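Long-range contacts in salivary nitrophorin (Cimex lectularius, PDB 2IMQ), which carries nitric oxide on a heme b group and delivers it to the bitten victim during feeding, which widens the blood vessels: residues P22-E27 / T264-T269; R128-T133 / D161-L166. All coordinates share one frame; numbering follows the deposited sequence.

Interaction 1 (P22-E27 / T264-T269); sequences PTNLEE and TNYKQT
With CG beside its backbone N (chi1 -65°), Y266 sends its phenol against 22-27, where E27, with CG anti to the backbone N (chi1 -176°) and the chain extended beyond it, slides past the ring in the opposite direction. At the far end of the ring, Y266 OH donates a 2.6 Å hydrogen bond to N24 O, and the same hydroxyl oxygen takes a weak hydrogen bond from L28 N. The N24 carbonyl oxygen lies at the ring edge, in its plane. The N24 amide comes from the opposite direction, its plane parallel to the ring's but displaced from it; its ND2 is 3.0 Å from Y266 OH, but the angle is too poor for a hydrogen bond. E27 CB packs 3.1 Å from the same hydroxyl, and E27 CD sits obliquely against the ring at 3.7 Å from Y266 CE1. Beyond it, E27 OE1 accepts N265 ND2 at 2.7 Å on its syn lone pair, in a fairly straight bond (161°). P22 meets the ring obliquely, its CG 3.9 Å from Y266 CE2. P22 also touches the heme and W14 of strand 6-17, so the contact reaches the cofactor pocket. It joins the start of helix 26-29, with L25 packed on F64 and L67 of helix 57-70, to the loop between strands 255-262 and 274-281.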
# COMPACT_ATOMS: atom_id res chain seq x y z
N PRO A 22 -15.76 -0.70 2.08
CA PRO A 22 -16.61 -0.30 3.18
C PRO A 22 -17.21 1.06 2.89
O PRO A 22 -16.78 1.76 1.97
CB PRO A 22 -15.65 -0.26 4.38
CG PRO A 22 -14.35 -0.08 3.82
CD PRO A 22 -14.33 -0.67 2.45
N THR A 23 -18.25 1.41 3.63
CA THR A 23 -18.93 2.67 3.43
C THR A 23 -18.42 3.71 4.42
O THR A 23 -18.55 4.90 4.15
CB THR A 23 -20.47 2.42 3.53
OG1 THR A 23 -21.20 3.52 2.97
CG2 THR A 23 -20.94 2.26 4.94
N ASN A 24 -17.80 3.27 5.53
CA ASN A 24 -17.18 4.16 6.51
C ASN A 24 -15.68 4.36 6.17
O ASN A 24 -14.86 3.51 6.44
CB ASN A 24 -17.50 3.74 7.97
CG ASN A 24 -16.48 2.85 8.64
OD1 ASN A 24 -16.52 1.64 8.50
ND2 ASN A 24 -15.53 3.47 9.38
N LEU A 25 -15.37 5.47 5.52
CA LEU A 25 -14.09 5.63 4.81
C LEU A 25 -13.17 6.62 5.48
O LEU A 25 -11.97 6.61 5.24
CB LEU A 25 -14.36 6.05 3.38
CG LEU A 25 -15.11 5.09 2.46
CD1 LEU A 25 -15.35 5.77 1.14
CD2 LEU A 25 -14.37 3.77 2.27
N GLU A 26 -13.70 7.50 6.32
CA GLU A 26 -12.86 8.44 7.01
C GLU A 26 -11.80 7.77 7.85
O GLU A 26 -10.66 8.17 7.83
CB GLU A 26 -13.68 9.40 7.89
CG GLU A 26 -14.44 10.45 7.12
CD GLU A 26 -14.82 11.67 7.95
OE1 GLU A 26 -14.82 11.53 9.17
OE2 GLU A 26 -15.07 12.76 7.37
N GLU A 27 -12.18 6.75 8.59
CA GLU A 27 -11.25 6.03 9.39
C GLU A 27 -10.17 5.33 8.51
O GLU A 27 -8.98 5.39 8.83
CB GLU A 27 -11.97 5.00 10.22
CG GLU A 27 -11.09 4.24 11.18
CD GLU A 27 -11.87 3.24 12.02
OE1 GLU A 27 -11.24 2.61 12.88
OE2 GLU A 27 -13.09 3.06 11.83
N THR A 264 -7.70 -2.17 12.98
CA THR A 264 -8.30 -3.40 13.46
C THR A 264 -9.84 -3.32 13.49
O THR A 264 -10.48 -4.36 13.52
CB THR A 264 -7.67 -3.81 14.80
OG1 THR A 264 -7.70 -2.73 15.71
CG2 THR A 264 -6.14 -4.13 14.60
N ASN A 265 -10.42 -2.12 13.36
CA ASN A 265 -11.91 -1.97 13.25
C ASN A 265 -12.51 -2.44 11.95
O ASN A 265 -13.72 -2.63 11.83
CB ASN A 265 -12.31 -0.51 13.47
CG ASN A 265 -12.16 -0.08 14.90
OD1 ASN A 265 -12.27 -0.92 15.82
ND2 ASN A 265 -11.91 1.20 15.11
N TYR A 266 -11.66 -2.59 10.92
CA TYR A 266 -12.08 -3.18 9.67
C TYR A 266 -11.82 -4.67 9.69
O TYR A 266 -10.75 -5.12 9.21
CB TYR A 266 -11.36 -2.48 8.49
CG TYR A 266 -11.76 -1.03 8.34
CD1 TYR A 266 -11.08 -0.03 8.99
CD2 TYR A 266 -12.86 -0.67 7.57
CE1 TYR A 266 -11.46 1.30 8.88
CE2 TYR A 266 -13.24 0.67 7.44
CZ TYR A 266 -12.56 1.65 8.10
OH TYR A 266 -12.88 2.99 8.00
N LYS A 267 -12.77 -5.45 10.26
CA LYS A 267 -12.60 -6.89 10.47
C LYS A 267 -13.24 -7.75 9.43
O LYS A 267 -13.27 -8.99 9.57
CB LYS A 267 -13.17 -7.33 11.82
CG LYS A 267 -12.63 -6.59 12.98
CD LYS A 267 -13.14 -7.15 14.31
CE LYS A 267 -12.96 -6.11 15.39
NZ LYS A 267 -11.53 -5.79 15.66
N GLN A 268 -13.74 -7.14 8.38
CA GLN A 268 -14.59 -7.83 7.42
C GLN A 268 -13.85 -8.95 6.74
O GLN A 268 -14.47 -9.85 6.15
CB GLN A 268 -15.08 -6.87 6.33
CG GLN A 268 -15.90 -5.70 6.83
CD GLN A 268 -15.12 -4.41 6.86
OE1 GLN A 268 -15.51 -3.44 6.23
NE2 GLN A 268 -14.05 -4.39 7.57
N THR A 269 -12.51 -8.93 6.76
CA THR A 269 -11.82 -9.98 6.05
C THR A 269 -10.63 -10.54 6.85
O THR A 269 -10.41 -10.19 7.97
CB THR A 269 -11.43 -9.50 4.66
OG1 THR A 269 -11.25 -10.61 3.79
CG2 THR A 269 -10.10 -8.78 4.61

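Interaction 2 (R128-T133 / D161-L166); sequences RFSFTT and DPSDFL
The F129 ring takes F165 over one face: F165 CD1 stands 3.5 Å from F129 CZ, toward the rim of the ring, and F165 CB makes a CH-pi contact with the same ring. The two rings are neither stacked nor edge-to-face, with planes 38° apart. On the F165 ring, D164 CB lies over one face, near the rim, while F129 CZ comes in obliquely. F129 also meets F122 of strand 116-124, the two rings almost parallel. Behind the rings, strands 127-135 and 165-169 pair in parallel in one sheet of the beta-sandwich, the DNase I-like fold to which the family belongs. F129 is bridged with F165 and S130 with L166. R128 O accepts F165 N at 3.0 Å, with a weak bond from D164 N beside it, and S130 N returns a bond of 2.9 Å to F165 O. At the strand entrance D164 OD1 takes R128 N at 2.9 Å on the anti side of the carboxylate, almost straight (175°), and D164 OD2 goes to T251. On the face of the sheet away from the phenylalanines, S130 OG and S163 OG share a 2.6 Å hydrogen bond, chi1 near -60° in both serines bringing the hydroxyls together; S130 OG is also bonded to S121. L166 CD2 fills in next to it, 4.1 Å from S130 CB.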
# COMPACT_ATOMS: atom_id res chain seq x y z
N ARG A 128 8.69 15.29 -7.67
CA ARG A 128 8.01 14.16 -8.28
C ARG A 128 7.69 13.08 -7.27
O ARG A 128 8.55 12.63 -6.56
CB ARG A 128 8.77 13.52 -9.44
CG ARG A 128 7.93 12.57 -10.25
CD ARG A 128 7.97 12.82 -11.65
NE ARG A 128 7.15 11.98 -12.48
CZ ARG A 128 6.04 12.35 -13.06
NH1 ARG A 128 5.50 13.54 -12.81
NH2 ARG A 128 5.43 11.52 -13.90
N PHE A 129 6.40 12.77 -7.19
CA PHE A 129 5.86 11.67 -6.34
C PHE A 129 5.58 10.45 -7.20
O PHE A 129 5.07 10.58 -8.30
CB PHE A 129 4.52 12.08 -5.69
CG PHE A 129 4.65 13.08 -4.61
CD1 PHE A 129 4.87 14.43 -4.89
CD2 PHE A 129 4.52 12.71 -3.29
CE1 PHE A 129 4.99 15.37 -3.88
CE2 PHE A 129 4.63 13.63 -2.28
CZ PHE A 129 4.85 14.99 -2.59
N SER A 130 5.87 9.26 -6.66
CA SER A 130 5.48 8.01 -7.29
C SER A 130 4.89 7.13 -6.21
O SER A 130 5.46 7.01 -5.16
CB SER A 130 6.68 7.28 -7.96
OG SER A 130 7.22 8.03 -9.05
N PHE A 131 3.79 6.54 -6.57
CA PHE A 131 3.08 5.52 -5.77
C PHE A 131 2.96 4.22 -6.53
O PHE A 131 2.45 4.20 -7.65
CB PHE A 131 1.67 6.01 -5.40
CG PHE A 131 1.68 7.17 -4.46
CD1 PHE A 131 1.86 8.47 -4.93
CD2 PHE A 131 1.66 6.97 -3.10
CE1 PHE A 131 1.91 9.52 -4.05
CE2 PHE A 131 1.70 8.02 -2.23
CZ PHE A 131 1.85 9.30 -2.70
N THR A 132 3.45 3.13 -5.93
CA THR A 132 3.41 1.82 -6.49
C THR A 132 2.57 0.90 -5.64
O THR A 132 2.65 0.93 -4.43
CB THR A 132 4.85 1.25 -6.57
OG1 THR A 132 5.58 2.06 -7.47
CG2 THR A 132 4.91 -0.18 -7.08
N THR A 133 1.84 0.05 -6.32
CA THR A 133 1.34 -1.19 -5.69
C THR A 133 1.72 -2.41 -6.54
O THR A 133 2.00 -2.27 -7.73
CB THR A 133 -0.18 -1.12 -5.41
OG1 THR A 133 -0.56 -2.16 -4.47
CG2 THR A 133 -1.02 -1.28 -6.61
N ASP A 161 16.48 9.22 -13.73
CA ASP A 161 16.03 10.42 -13.03
C ASP A 161 15.01 9.98 -11.99
O ASP A 161 13.81 10.02 -12.26
CB ASP A 161 15.31 11.31 -14.01
CG ASP A 161 15.10 12.72 -13.48
OD1 ASP A 161 15.46 13.01 -12.31
OD2 ASP A 161 14.61 13.61 -14.21
N PRO A 162 15.47 9.55 -10.82
CA PRO A 162 14.55 8.94 -9.86
C PRO A 162 13.66 9.99 -9.21
O PRO A 162 14.01 11.17 -9.10
CB PRO A 162 15.47 8.26 -8.89
CG PRO A 162 16.71 9.08 -8.87
CD PRO A 162 16.86 9.53 -10.32
N SER A 163 12.48 9.56 -8.77
CA SER A 163 11.49 10.46 -8.18
C SER A 163 11.98 11.01 -6.84
O SER A 163 12.84 10.42 -6.17
CB SER A 163 10.16 9.70 -7.96
OG SER A 163 9.61 9.16 -9.17
N ASP A 164 11.42 12.14 -6.40
CA ASP A 164 11.78 12.73 -5.12
C ASP A 164 11.16 11.97 -3.93
O ASP A 164 11.80 11.78 -2.91
CB ASP A 164 11.32 14.17 -5.04
CG ASP A 164 12.05 15.05 -5.99
OD1 ASP A 164 11.54 15.26 -7.13
OD2 ASP A 164 13.20 15.46 -5.72
N PHE A 165 9.89 11.60 -4.06
CA PHE A 165 9.16 10.87 -2.97
C PHE A 165 8.49 9.64 -3.55
O PHE A 165 7.71 9.75 -4.51
CB PHE A 165 8.09 11.79 -2.38
CG PHE A 165 8.62 13.15 -1.95
CD1 PHE A 165 8.27 14.28 -2.64
CD2 PHE A 165 9.42 13.27 -0.85
CE1 PHE A 165 8.76 15.53 -2.20
CE2 PHE A 165 9.89 14.48 -0.40
CZ PHE A 165 9.57 15.62 -1.11
N LEU A 166 8.81 8.49 -2.97
CA LEU A 166 8.32 7.22 -3.45
C LEU A 166 7.69 6.43 -2.35
O LEU A 166 8.23 6.34 -1.24
CB LEU A 166 9.41 6.38 -4.08
CG LEU A 166 10.10 7.06 -5.28
CD1 LEU A 166 11.31 7.62 -4.80
CD2 LEU A 166 10.25 6.09 -6.40

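In the fold
The two contacts sit on opposite sides of the chain's centre, about 28 Å apart between centres. Interaction 2 is buried and ties neighbouring strands of a single sheet: main-chain hydrogen bonds set the register, with side-chain bonds and a ring pair added, and F129 and F131 lie against strand 6-17 of the other sheet. Interaction 1 is only partly buried and joins the segment leading into helix 26-29, near the heme pocket, to the loop after strand 255-262; there, side-chain groups do the holding, with no backbone-to-backbone hydrogen bonds across it. Strand 6-17 is common ground, also meeting P22 and Q268 at W14. Along the sequence, both segments of interaction 2 fall between those of interaction 1.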